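Local coordinates for protein endoglucanase A (PDB 3IK2) that probably hydrolyses internal beta-1,4-glucosidic bonds of cellulose as a glycoside hydrolase family 44 endoglucanase with a TIM-like barrel, at residues 9-14 / 416-421; 196-201 / 236-241; 230-235 / 250-255; 412-417 / 433-438. All blocks are in the same frame, centred on the assembly; numbering follows the deposited sequence.

Interaction 1. Residues 9-14 / 416-421; sequences TNAEKQ and DVKCDT
The flat carboxylate of Glu-12 lies against the aliphatic chain of Lys-418, whose CB, CG and CD run over one of its faces. OE2 is closest, 3.3 Å from Lys-418 CD. Both side chains are extended beyond CG; that of Lys-418 leaves with CG anti to the backbone N (chi1 175°), which carries NZ past the acid, so NZ and Glu-12 OE2 stay 4.4 Å apart, too far for a salt bridge. Glu-12 OE2 also comes within 4.3 Å of Asp-420 OD2; this proximity of like charges is probably eased by the lysine. Behind this group, Ala-11 CB packs on Lys-418 CD at 4.0 Å. Val-417 CB lies 3.9 Å from Thr-9 CA. The backbones are tied at two levels. Gln-14 and Asp-416 exchange a pair of bonds, the shorter from Asp-416 N to Gln-14 O at 2.7 Å. Lys-418 N then reaches Ala-11 O (3.0 Å, 165° at the hydrogen), past Glu-12, which has positive phi. Between them Lys-13 CA sits 3.3 Å from Asp-416 O in a CA-H...O contact. This is antiparallel pairing across an interruption of strand 2-15, in the large mixed beta-sheet that accompanies the TIM-like barrel.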
loop_
_atom_site.group_PDB
_atom_site.type_symbol
_atom_site.label_atom_id
_atom_site.label_comp_id
_atom_site.label_asym_id
_atom_site.label_seq_id
_atom_site.Cartn_x
_atom_site.Cartn_y
_atom_site.Cartn_z
ATOM N N THR A 9 -24.685 13.748 -0.906
ATOM C CA THR A 9 -23.631 14.192 0.030
ATOM C C THR A 9 -23.973 13.952 1.507
ATOM O O THR A 9 -23.145 14.204 2.384
ATOM C CB THR A 9 -23.216 15.674 -0.182
ATOM O OG1 THR A 9 -24.331 16.527 0.099
ATOM C CG2 THR A 9 -22.731 15.909 -1.622
ATOM N N ASN A 10 -25.182 13.438 1.753
ATOM C CA ASN A 10 -25.683 13.163 3.099
ATOM C C ASN A 10 -25.935 11.675 3.306
ATOM O O ASN A 10 -26.520 11.281 4.311
ATOM C CB ASN A 10 -26.974 13.967 3.378
ATOM C CG ASN A 10 -27.297 14.112 4.898
ATOM O OD1 ASN A 10 -28.438 13.883 5.330
ATOM N ND2 ASN A 10 -26.299 14.502 5.690
ATOM N N ALA A 11 -25.493 10.855 2.353
ATOM C CA ALA A 11 -25.558 9.405 2.484
ATOM C C ALA A 11 -24.202 8.710 2.261
ATOM O O ALA A 11 -23.328 9.192 1.481
ATOM C CB ALA A 11 -26.590 8.827 1.527
ATOM N N GLU A 12 -24.082 7.561 2.946
ATOM C CA GLU A 12 -22.957 6.619 2.860
ATOM C C GLU A 12 -21.612 7.315 3.019
ATOM O O GLU A 12 -20.651 7.030 2.272
ATOM C CB GLU A 12 -23.002 5.819 1.564
ATOM C CG GLU A 12 -24.355 5.182 1.252
ATOM C CD GLU A 12 -24.419 4.588 -0.159
ATOM O OE1 GLU A 12 -23.378 4.137 -0.686
ATOM O OE2 GLU A 12 -25.530 4.556 -0.737
ATOM N N LYS A 13 -21.563 8.215 4.002
ATOM C CA LYS A 13 -20.392 9.029 4.265
ATOM C C LYS A 13 -19.304 8.159 4.869
ATOM O O LYS A 13 -19.574 7.309 5.727
ATOM C CB LYS A 13 -20.722 10.179 5.220
ATOM C CG LYS A 13 -21.613 11.249 4.626
ATOM C CD LYS A 13 -21.702 12.435 5.553
ATOM C CE LYS A 13 -23.108 12.990 5.528
ATOM N NZ LYS A 13 -23.205 14.481 5.646
ATOM N N GLN A 14 -18.079 8.365 4.421
ATOM C CA GLN A 14 -16.965 7.565 4.895
ATOM C C GLN A 14 -15.725 8.456 4.933
ATOM O O GLN A 14 -15.361 9.042 3.917
ATOM C CB GLN A 14 -16.781 6.375 3.937
ATOM C CG GLN A 14 -15.562 5.491 4.176
ATOM C CD GLN A 14 -15.757 4.501 5.299
ATOM O OE1 GLN A 14 -14.795 4.037 5.883
ATOM N NE2 GLN A 14 -17.007 4.182 5.615
ATOM N N ASP A 416 -15.636 10.562 1.692
ATOM C CA ASP A 416 -16.297 9.917 0.565
ATOM C C ASP A 416 -17.808 9.946 0.795
ATOM O O ASP A 416 -18.261 9.771 1.917
ATOM C CB ASP A 416 -15.816 8.468 0.415
ATOM C CG ASP A 416 -16.584 7.700 -0.647
ATOM O OD1 ASP A 416 -17.434 6.873 -0.270
ATOM O OD2 ASP A 416 -16.360 7.935 -1.858
ATOM N N VAL A 417 -18.570 10.185 -0.269
ATOM C CA VAL A 417 -20.024 10.197 -0.182
ATOM C C VAL A 417 -20.602 9.324 -1.273
ATOM O O VAL A 417 -19.914 8.981 -2.229
ATOM C CB VAL A 417 -20.645 11.648 -0.216
ATOM C CG1 VAL A 417 -20.054 12.557 0.927
ATOM C CG2 VAL A 417 -20.469 12.304 -1.571
ATOM N N LYS A 418 -21.865 8.945 -1.099
ATOM C CA LYS A 418 -22.618 8.180 -2.076
ATOM C C LYS A 418 -22.468 8.717 -3.499
ATOM O O LYS A 418 -22.797 9.857 -3.769
ATOM C CB LYS A 418 -24.097 8.161 -1.695
ATOM C CG LYS A 418 -24.962 7.483 -2.748
ATOM C CD LYS A 418 -26.376 7.327 -2.222
ATOM C CE LYS A 418 -27.369 7.062 -3.361
ATOM N NZ LYS A 418 -28.747 6.798 -2.807
ATOM N N CYS A 419 -21.993 7.859 -4.397
ATOM C CA CYS A 419 -21.752 8.216 -5.767
ATOM C C CYS A 419 -21.914 6.950 -6.580
ATOM O O CYS A 419 -20.950 6.200 -6.790
ATOM C CB CYS A 419 -20.352 8.791 -5.947
ATOM S SG CYS A 419 -20.102 9.569 -7.547
ATOM N N ASP A 420 -23.153 6.703 -7.010
ATOM C CA ASP A 420 -23.505 5.461 -7.709
ATOM C C ASP A 420 -23.632 5.709 -9.190
ATOM O O ASP A 420 -24.456 6.525 -9.624
ATOM C CB ASP A 420 -24.824 4.870 -7.191
ATOM C CG ASP A 420 -24.760 4.487 -5.713
ATOM O OD1 ASP A 420 -23.681 4.053 -5.243
ATOM O OD2 ASP A 420 -25.796 4.592 -5.021
ATOM N N THR A 421 -22.819 4.988 -9.956
ATOM C CA THR A 421 -22.915 4.994 -11.395
ATOM C C THR A 421 -23.827 3.847 -11.845
ATOM O O THR A 421 -23.868 2.795 -11.204
ATOM C CB THR A 421 -21.506 4.909 -12.044
ATOM O OG1 THR A 421 -21.608 5.113 -13.450
ATOM C CG2 THR A 421 -20.832 3.581 -11.777
#

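Interaction 2. Residues 196-201 / 236-241; sequences TKCSEV and NSSPDW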
loop_
_atom_site.group_PDB
_atom_site.type_symbol
_atom_site.label_atom_id
_atom_site.label_comp_id
_atom_site.label_asym_id
_atom_site.label_seq_id
_atom_site.Cartn_x
_atom_site.Cartn_y
_atom_site.Cartn_z
ATOM N N THR A 196 8.051 -21.202 6.872
ATOM C CA THR A 196 7.598 -20.430 8.020
ATOM C C THR A 196 6.294 -21.012 8.573
ATOM O O THR A 196 5.339 -21.219 7.855
ATOM C CB THR A 196 7.362 -18.960 7.625
ATOM O OG1 THR A 196 8.470 -18.494 6.824
ATOM C CG2 THR A 196 7.150 -18.099 8.857
ATOM N N LYS A 197 6.261 -21.272 9.866
ATOM C CA LYS A 197 5.074 -21.814 10.474
ATOM C C LYS A 197 4.086 -20.694 10.789
ATOM O O LYS A 197 4.473 -19.537 10.990
ATOM C CB LYS A 197 5.435 -22.566 11.744
ATOM C CG LYS A 197 6.104 -23.898 11.508
ATOM C CD LYS A 197 6.436 -24.503 12.880
ATOM C CE LYS A 197 6.897 -25.934 12.791
ATOM N NZ LYS A 197 8.234 -25.995 12.147
ATOM N N CYS A 198 2.803 -21.052 10.784
ATOM C CA CYS A 198 1.748 -20.162 11.242
ATOM C C CYS A 198 2.050 -19.731 12.663
ATOM O O CYS A 198 1.995 -18.550 12.978
ATOM C CB CYS A 198 0.373 -20.855 11.171
ATOM S SG CYS A 198 -0.063 -21.300 9.522
ATOM N N SER A 199 2.413 -20.684 13.512
ATOM C CA SER A 199 2.768 -20.351 14.910
ATOM C C SER A 199 4.027 -19.453 15.012
ATOM O O SER A 199 4.103 -18.572 15.887
ATOM C CB SER A 199 2.979 -21.627 15.727
ATOM O OG SER A 199 4.168 -22.267 15.313
ATOM N N GLU A 200 4.994 -19.679 14.121
ATOM C CA GLU A 200 6.199 -18.862 14.075
ATOM C C GLU A 200 5.891 -17.395 13.710
ATOM O O GLU A 200 6.296 -16.469 14.420
ATOM C CB GLU A 200 7.227 -19.467 13.109
ATOM C CG GLU A 200 8.389 -18.513 12.786
ATOM C CD GLU A 200 9.367 -19.064 11.735
ATOM O OE1 GLU A 200 9.072 -20.107 11.120
ATOM O OE2 GLU A 200 10.425 -18.435 11.524
ATOM N N VAL A 201 5.152 -17.188 12.620
ATOM C CA VAL A 201 4.783 -15.822 12.214
ATOM C C VAL A 201 4.001 -15.055 13.304
ATOM O O VAL A 201 4.275 -13.872 13.570
ATOM C CB VAL A 201 4.040 -15.761 10.841
ATOM C CG1 VAL A 201 2.624 -16.215 10.936
ATOM C CG2 VAL A 201 4.073 -14.333 10.282
ATOM N N ASN A 236 0.629 -19.881 2.544
ATOM C CA ASN A 236 1.466 -20.464 1.481
ATOM C C ASN A 236 1.798 -21.955 1.759
ATOM O O ASN A 236 2.979 -22.353 1.845
ATOM C CB ASN A 236 2.742 -19.615 1.309
ATOM C CG ASN A 236 3.465 -19.877 -0.011
ATOM O OD1 ASN A 236 2.846 -20.234 -1.005
ATOM N ND2 ASN A 236 4.779 -19.666 -0.028
ATOM N N SER A 237 0.746 -22.759 1.923
ATOM C CA SER A 237 0.850 -24.168 2.313
ATOM C C SER A 237 1.797 -24.388 3.501
ATOM O O SER A 237 2.726 -25.195 3.458
ATOM C CB SER A 237 1.241 -25.057 1.131
ATOM O OG SER A 237 0.691 -24.557 -0.059
ATOM N N SER A 238 1.542 -23.647 4.569
ATOM C CA SER A 238 2.328 -23.768 5.776
ATOM C C SER A 238 2.205 -25.189 6.336
ATOM O O SER A 238 1.094 -25.738 6.380
ATOM C CB SER A 238 1.859 -22.727 6.781
ATOM O OG SER A 238 2.731 -22.672 7.887
ATOM N N PRO A 239 3.346 -25.807 6.741
ATOM C CA PRO A 239 3.295 -27.169 7.271
ATOM C C PRO A 239 2.380 -27.332 8.492
ATOM O O PRO A 239 1.814 -28.408 8.663
ATOM C CB PRO A 239 4.767 -27.479 7.619
ATOM C CG PRO A 239 5.467 -26.133 7.633
ATOM C CD PRO A 239 4.729 -25.294 6.661
ATOM N N ASP A 240 2.228 -26.299 9.327
ATOM C CA ASP A 240 1.355 -26.410 10.494
ATOM C C ASP A 240 -0.093 -25.906 10.278
ATOM O O ASP A 240 -0.894 -25.942 11.202
ATOM C CB ASP A 240 1.983 -25.734 11.724
ATOM C CG ASP A 240 2.046 -24.205 11.604
ATOM O OD1 ASP A 240 2.220 -23.685 10.512
ATOM O OD2 ASP A 240 1.962 -23.514 12.624
ATOM N N TRP A 241 -0.428 -25.465 9.061
ATOM C CA TRP A 241 -1.755 -24.879 8.825
ATOM C C TRP A 241 -2.916 -25.849 9.150
ATOM O O TRP A 241 -3.854 -25.474 9.855
ATOM C CB TRP A 241 -1.887 -24.248 7.433
ATOM C CG TRP A 241 -3.279 -23.768 7.164
ATOM C CD1 TRP A 241 -4.136 -24.222 6.178
ATOM C CD2 TRP A 241 -4.005 -22.758 7.891
ATOM N NE1 TRP A 241 -5.332 -23.546 6.258
ATOM C CE2 TRP A 241 -5.278 -22.643 7.286
ATOM C CE3 TRP A 241 -3.704 -21.945 9.005
ATOM C CZ2 TRP A 241 -6.258 -21.750 7.753
ATOM C CZ3 TRP A 241 -4.677 -21.072 9.473
ATOM C CH2 TRP A 241 -5.941 -20.979 8.835
HETATM O O HOH W 1 1.842 -24.701 15.135
#
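Lys-197, at the N-cap of helix 198-215, brings its CA to 5.8 Å from that of Ser-238, where a type I turn runs from Ser-238 to Trp-241. From that turn the carboxylate of Asp-240 meets the first N-H groups of the helix. OD1 takes Cys-198 N at 2.7 Å and OD2 takes Ser-199 N at 3.0 Å, each through the syn lone pair, a two-pronged grip that fixes the carboxylate's rotation; the helix start probably also favours its negative charge. CG of Asp-240 stands between its own backbone N and carbonyl carbon (chi1 69°), which turns the group onto the helix end. Ser-238 OG sits between Thr-196 O (3.0 Å) and Asp-240 OD1 (2.9 Å). On the outer side a water donates to Asp-240 OD2. Glu-200 OE1 accepts from Lys-197 N, the glutamate half of a capping box. Toward the interior, Cys-198 SG meets Trp-241 CE3 obliquely at 3.7 Å. Helix 251-266 packs beneath, its Tyr-254 touching both Cys-198 and Trp-241, so the contact joins the start of helix 198-215 to the loop between helices 229-234 and 241-245.

Interaction 3. Residues 230-235 / 250-255; sequences SAFNDF and WFIDYY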
loop_
_atom_site.group_PDB
_atom_site.type_symbol
_atom_site.label_atom_id
_atom_site.label_comp_id
_atom_site.label_asym_id
_atom_site.label_seq_id
_atom_site.Cartn_x
_atom_site.Cartn_y
_atom_site.Cartn_z
ATOM N N SER A 230 -2.382 -16.559 -1.768
ATOM C CA SER A 230 -1.903 -17.846 -1.265
ATOM C C SER A 230 -1.489 -17.815 0.222
ATOM O O SER A 230 -1.798 -18.756 0.977
ATOM C CB SER A 230 -0.770 -18.371 -2.158
ATOM O OG SER A 230 -0.081 -19.409 -1.499
ATOM N N ALA A 231 -0.826 -16.730 0.638
ATOM C CA ALA A 231 -0.519 -16.495 2.064
ATOM C C ALA A 231 -1.720 -16.118 2.889
ATOM O O ALA A 231 -1.773 -16.450 4.071
ATOM C CB ALA A 231 0.576 -15.428 2.227
ATOM N N PHE A 232 -2.670 -15.390 2.303
ATOM C CA PHE A 232 -3.931 -15.049 3.001
ATOM C C PHE A 232 -4.692 -16.319 3.345
ATOM O O PHE A 232 -5.450 -16.365 4.323
ATOM C CB PHE A 232 -4.898 -14.228 2.119
ATOM C CG PHE A 232 -4.327 -12.955 1.539
ATOM C CD1 PHE A 232 -5.084 -12.226 0.604
ATOM C CD2 PHE A 232 -3.050 -12.463 1.912
ATOM C CE1 PHE A 232 -4.584 -11.033 0.046
ATOM C CE2 PHE A 232 -2.546 -11.282 1.347
ATOM C CZ PHE A 232 -3.313 -10.566 0.407
ATOM N N ASN A 233 -4.515 -17.324 2.491
ATOM C CA ASN A 233 -5.399 -18.479 2.430
ATOM C C ASN A 233 -4.927 -19.497 3.465
ATOM O O ASN A 233 -5.577 -19.687 4.506
ATOM C CB ASN A 233 -5.423 -18.997 0.965
ATOM C CG ASN A 233 -6.299 -20.248 0.749
ATOM O OD1 ASN A 233 -6.189 -20.914 -0.302
ATOM N ND2 ASN A 233 -7.150 -20.563 1.703
ATOM N N ASP A 234 -3.763 -20.092 3.218
ATOM C CA ASP A 234 -3.224 -21.123 4.096
ATOM C C ASP A 234 -1.760 -20.869 4.443
ATOM O O ASP A 234 -0.986 -21.796 4.709
ATOM C CB ASP A 234 -3.451 -22.523 3.489
ATOM C CG ASP A 234 -2.811 -22.712 2.119
ATOM O OD1 ASP A 234 -2.965 -23.808 1.552
ATOM O OD2 ASP A 234 -2.167 -21.794 1.573
ATOM N N PHE A 235 -1.408 -19.580 4.495
ATOM C CA PHE A 235 -0.026 -19.121 4.750
ATOM C C PHE A 235 0.987 -19.819 3.838
ATOM O O PHE A 235 2.056 -20.276 4.287
ATOM C CB PHE A 235 0.332 -19.216 6.237
ATOM C CG PHE A 235 1.501 -18.329 6.654
ATOM C CD1 PHE A 235 1.551 -16.980 6.281
ATOM C CD2 PHE A 235 2.542 -18.850 7.408
ATOM C CE1 PHE A 235 2.621 -16.147 6.686
ATOM C CE2 PHE A 235 3.628 -18.036 7.798
ATOM C CZ PHE A 235 3.669 -16.692 7.428
ATOM N N TRP A 250 -9.652 -19.109 6.655
ATOM C CA TRP A 250 -8.327 -18.852 6.083
ATOM C C TRP A 250 -7.352 -18.336 7.119
ATOM O O TRP A 250 -7.726 -18.135 8.280
ATOM C CB TRP A 250 -8.394 -17.932 4.835
ATOM C CG TRP A 250 -8.977 -16.530 5.012
ATOM C CD1 TRP A 250 -9.703 -16.060 6.077
ATOM C CD2 TRP A 250 -8.947 -15.460 4.051
ATOM N NE1 TRP A 250 -10.074 -14.749 5.858
ATOM C CE2 TRP A 250 -9.642 -14.361 4.621
ATOM C CE3 TRP A 250 -8.394 -15.315 2.762
ATOM C CZ2 TRP A 250 -9.815 -13.131 3.939
ATOM C CZ3 TRP A 250 -8.560 -14.075 2.091
ATOM C CH2 TRP A 250 -9.258 -13.009 2.690
ATOM N N PHE A 251 -6.091 -18.172 6.712
ATOM C CA PHE A 251 -5.034 -17.790 7.646
ATOM C C PHE A 251 -5.282 -16.402 8.226
ATOM O O PHE A 251 -4.922 -16.156 9.346
ATOM C CB PHE A 251 -3.622 -17.920 7.003
ATOM C CG PHE A 251 -2.519 -17.256 7.809
ATOM C CD1 PHE A 251 -1.870 -17.946 8.832
ATOM C CD2 PHE A 251 -2.157 -15.921 7.566
ATOM C CE1 PHE A 251 -0.846 -17.312 9.593
ATOM C CE2 PHE A 251 -1.148 -15.290 8.340
ATOM C CZ PHE A 251 -0.503 -15.981 9.337
ATOM N N ILE A 252 -5.900 -15.498 7.463
ATOM C CA ILE A 252 -6.259 -14.153 7.958
ATOM C C ILE A 252 -7.077 -14.151 9.258
ATOM O O ILE A 252 -6.801 -13.351 10.164
ATOM C CB ILE A 252 -6.870 -13.231 6.801
ATOM C CG1 ILE A 252 -5.725 -12.695 5.900
ATOM C CG2 ILE A 252 -7.753 -12.092 7.389
ATOM C CD1 ILE A 252 -6.134 -11.959 4.627
ATOM N N ASP A 253 -8.065 -15.050 9.352
ATOM C CA ASP A 253 -8.874 -15.272 10.575
ATOM C C ASP A 253 -8.016 -15.789 11.749
ATOM O O ASP A 253 -8.083 -15.281 12.836
ATOM C CB ASP A 253 -9.995 -16.304 10.301
ATOM C CG ASP A 253 -11.046 -15.791 9.321
ATOM O OD1 ASP A 253 -11.103 -14.566 9.082
ATOM O OD2 ASP A 253 -11.820 -16.625 8.786
ATOM N N TYR A 254 -7.220 -16.815 11.497
ATOM C CA TYR A 254 -6.273 -17.325 12.467
ATOM C C TYR A 254 -5.404 -16.196 12.979
ATOM O O TYR A 254 -5.195 -16.074 14.195
ATOM C CB TYR A 254 -5.398 -18.412 11.847
ATOM C CG TYR A 254 -4.171 -18.811 12.684
ATOM C CD1 TYR A 254 -4.265 -19.732 13.725
ATOM C CD2 TYR A 254 -2.911 -18.257 12.410
ATOM C CE1 TYR A 254 -3.108 -20.077 14.493
ATOM C CE2 TYR A 254 -1.785 -18.603 13.135
ATOM C CZ TYR A 254 -1.886 -19.512 14.164
ATOM O OH TYR A 254 -0.741 -19.820 14.846
ATOM N N TYR A 255 -4.863 -15.413 12.049
ATOM C CA TYR A 255 -3.915 -14.374 12.402
ATOM C C TYR A 255 -4.577 -13.268 13.224
ATOM O O TYR A 255 -4.048 -12.904 14.274
ATOM C CB TYR A 255 -3.223 -13.804 11.152
ATOM C CG TYR A 255 -2.209 -12.709 11.482
ATOM C CD1 TYR A 255 -0.953 -13.023 11.996
ATOM C CD2 TYR A 255 -2.520 -11.365 11.274
ATOM C CE1 TYR A 255 -0.026 -12.031 12.297
ATOM C CE2 TYR A 255 -1.610 -10.357 11.571
ATOM C CZ TYR A 255 -0.359 -10.698 12.074
ATOM O OH TYR A 255 0.536 -9.700 12.366
#
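Asn-233 O accepts from Phe-251 N at 2.7 Å, the shortest polar bond here; the donor stands 42° above the carbonyl plane instead of on a lone pair. One residue earlier, Phe-232 O takes Ile-252 N at 3.3 Å. Two carbonyls late in helix 229-234 thus meet the first N-H groups of helix 251-266, the short axes inclined at 64°. Side chains pack on both flanks of these bonds. On one, the rings of Phe-235 and Phe-251 form an offset stack, centroids 4.5 Å apart and planes at 16°. Each has its CG anti to the backbone N, and the two side chains travel alongside each other in one direction; Phe-235 CB also lies over the Phe-251 ring in a CH-pi contact. On the other flank, Phe-232 CB touches Ile-252 CD1 at 3.6 Å and Trp-250 CZ3 at 3.7 Å. The indole takes Ile-252 CB over one face, while its NE1 bonds to Ser-338 OG on helix 331-342. Val-201 of helix 198-215 touches both stacked phenylalanines. The carbonyls left over at one helix end are satisfied by amides left over at another, inside an aromatic setting, and the helix dipoles, meeting C-terminal to N-terminal end, probably add a favourable term.

Interaction 4. Residues 412-417 / 433-438; sequences YGDTDV and VTSNDG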
loop_
_atom_site.group_PDB
_atom_site.type_symbol
_atom_site.label_atom_id
_atom_site.label_comp_id
_atom_site.label_asym_id
_atom_site.label_seq_id
_atom_site.Cartn_x
_atom_site.Cartn_y
_atom_site.Cartn_z
ATOM N N TYR A 412 -8.191 16.315 -3.484
ATOM C CA TYR A 412 -9.429 15.581 -3.307
ATOM C C TYR A 412 -10.000 15.796 -1.893
ATOM O O TYR A 412 -9.279 16.233 -0.985
ATOM C CB TYR A 412 -9.146 14.098 -3.609
ATOM C CG TYR A 412 -10.389 13.303 -3.905
ATOM C CD1 TYR A 412 -11.177 13.611 -5.002
ATOM C CD2 TYR A 412 -10.793 12.271 -3.065
ATOM C CE1 TYR A 412 -12.337 12.920 -5.270
ATOM C CE2 TYR A 412 -11.955 11.557 -3.336
ATOM C CZ TYR A 412 -12.707 11.883 -4.447
ATOM O OH TYR A 412 -13.858 11.199 -4.725
ATOM N N GLY A 413 -11.288 15.523 -1.704
ATOM C CA GLY A 413 -11.938 15.678 -0.389
ATOM C C GLY A 413 -11.519 14.605 0.613
ATOM O O GLY A 413 -10.934 13.616 0.240
ATOM N N ASP A 414 -11.842 14.808 1.880
ATOM C CA ASP A 414 -11.478 13.907 2.960
ATOM C C ASP A 414 -12.647 13.007 3.367
ATOM O O ASP A 414 -12.498 12.142 4.220
ATOM C CB ASP A 414 -10.973 14.707 4.173
ATOM C CG ASP A 414 -11.998 15.719 4.688
ATOM O OD1 ASP A 414 -13.152 15.761 4.203
ATOM O OD2 ASP A 414 -11.655 16.499 5.592
ATOM N N THR A 415 -13.810 13.207 2.751
ATOM C CA THR A 415 -15.004 12.422 3.107
ATOM C C THR A 415 -15.663 11.882 1.862
ATOM O O THR A 415 -16.190 12.654 1.077
ATOM C CB THR A 415 -16.042 13.273 3.876
ATOM O OG1 THR A 415 -15.367 14.107 4.821
ATOM C CG2 THR A 415 -17.062 12.393 4.603
ATOM N N ASP A 416 -15.636 10.562 1.692
ATOM C CA ASP A 416 -16.297 9.917 0.565
ATOM C C ASP A 416 -17.808 9.946 0.795
ATOM O O ASP A 416 -18.261 9.771 1.917
ATOM C CB ASP A 416 -15.816 8.468 0.415
ATOM C CG ASP A 416 -16.584 7.700 -0.647
ATOM O OD1 ASP A 416 -17.434 6.873 -0.270
ATOM O OD2 ASP A 416 -16.360 7.935 -1.858
ATOM N N VAL A 417 -18.570 10.185 -0.269
ATOM C CA VAL A 417 -20.024 10.197 -0.182
ATOM C C VAL A 417 -20.602 9.324 -1.273
ATOM O O VAL A 417 -19.914 8.981 -2.229
ATOM C CB VAL A 417 -20.645 11.648 -0.216
ATOM C CG1 VAL A 417 -20.054 12.557 0.927
ATOM C CG2 VAL A 417 -20.469 12.304 -1.571
ATOM N N VAL A 433 -16.578 15.075 -0.154
ATOM C CA VAL A 433 -16.768 16.414 0.386
ATOM C C VAL A 433 -15.541 16.690 1.278
ATOM O O VAL A 433 -14.793 15.781 1.584
ATOM C CB VAL A 433 -18.194 16.537 1.046
ATOM C CG1 VAL A 433 -18.209 17.509 2.140
ATOM C CG2 VAL A 433 -19.257 16.912 -0.015
ATOM N N THR A 434 -15.306 17.947 1.635
ATOM C CA THR A 434 -14.168 18.332 2.462
ATOM C C THR A 434 -14.748 18.842 3.790
ATOM O O THR A 434 -15.540 19.798 3.804
ATOM C CB THR A 434 -13.297 19.394 1.729
ATOM O OG1 THR A 434 -12.871 18.872 0.455
ATOM C CG2 THR A 434 -12.073 19.803 2.555
ATOM N N SER A 435 -14.383 18.179 4.888
ATOM C CA SER A 435 -15.032 18.385 6.197
ATOM C C SER A 435 -14.997 19.818 6.739
ATOM O O SER A 435 -15.908 20.226 7.459
ATOM C CB SER A 435 -14.428 17.458 7.236
ATOM O OG SER A 435 -13.058 17.788 7.392
ATOM N N ASN A 436 -13.968 20.580 6.394
ATOM C CA ASN A 436 -13.938 21.990 6.753
ATOM C C ASN A 436 -14.085 23.008 5.601
ATOM O O ASN A 436 -13.833 24.203 5.779
ATOM C CB ASN A 436 -12.722 22.298 7.634
ATOM C CG ASN A 436 -11.409 21.865 7.011
ATOM O OD1 ASN A 436 -11.261 21.819 5.780
ATOM N ND2 ASN A 436 -10.418 21.565 7.879
ATOM N N ASP A 437 -14.494 22.552 4.425
ATOM C CA ASP A 437 -14.837 23.488 3.336
ATOM C C ASP A 437 -16.077 23.055 2.554
ATOM O O ASP A 437 -15.959 22.352 1.549
ATOM C CB ASP A 437 -13.662 23.724 2.362
ATOM C CG ASP A 437 -14.017 24.737 1.262
ATOM O OD1 ASP A 437 -14.999 25.480 1.470
ATOM O OD2 ASP A 437 -13.333 24.793 0.207
ATOM N N GLY A 438 -17.247 23.494 3.016
ATOM C CA GLY A 438 -18.529 23.174 2.371
ATOM C C GLY A 438 -18.768 23.748 0.980
ATOM O O GLY A 438 -19.633 23.260 0.245
HETATM O O HOH W 2 -10.198 19.184 -0.452
#
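Asp-414 packs tightly on Ser-435, whereas Val-417 and Val-433 barely meet, CG1 to CB 4.4 Å. The carboxylate of Asp-414 is gripped from several directions. OD2 accepts from Ser-435 OG at 2.6 Å and OD1 from Ser-435 N at 2.8 Å, both on the syn side and 15-18° out of plane. Thr-415 OG1 also gives its proton to OD1, from well above the carboxylate plane, so OD1 has two donors. The group reaches Ser-435 because its CG lies between the backbone N and the carbonyl carbon (chi1 58°). Such donors may help to keep the acid ionised. This grip sits at the exposed rim, where a type I turn from Thr-434 to Asp-437 carries the chain away. Inside, Gly-413 CA packs 3.4 Å from Thr-434 OG1. Looser again, a water joins Thr-434 OG1 to Tyr-412 O. The backbone pairs Thr-415 with Val-433: Val-433 N gives to Thr-415 O at 2.7 Å, and Val-433 O receives Thr-415 N at 3.0 Å. Asp-414 N adds a weak bond to that same oxygen. Two residues facing one is the classic beta bulge, here at the open end of the antiparallel hairpin formed by strands 415-421 and 427-433.

How the interactions relate
From the N terminus, residues 9-14 open the longest loop, which interaction 1 closes some 400 residues later on strand 415-421. The chain between passes through the barrel, so interactions 2 and 3 both fall within that loop. These two cross: interaction 2 opens at 196-201, 230-235 opens interaction 3 before 236-241 has closed interaction 2, and 250-255 then closes interaction 3. They touch, with centres 9 Å apart, and tie together helices 198-215, 229-234 and 251-266 and the loop before 241-245. Interaction 4 starts from the strand on which interaction 1 closes, sharing Asp-416 and Val-417, so strand 415-421 links strand 2-15 to the 427-433 hairpin partner. Interactions 2 and 4 lie about 43 Å apart, centre to centre.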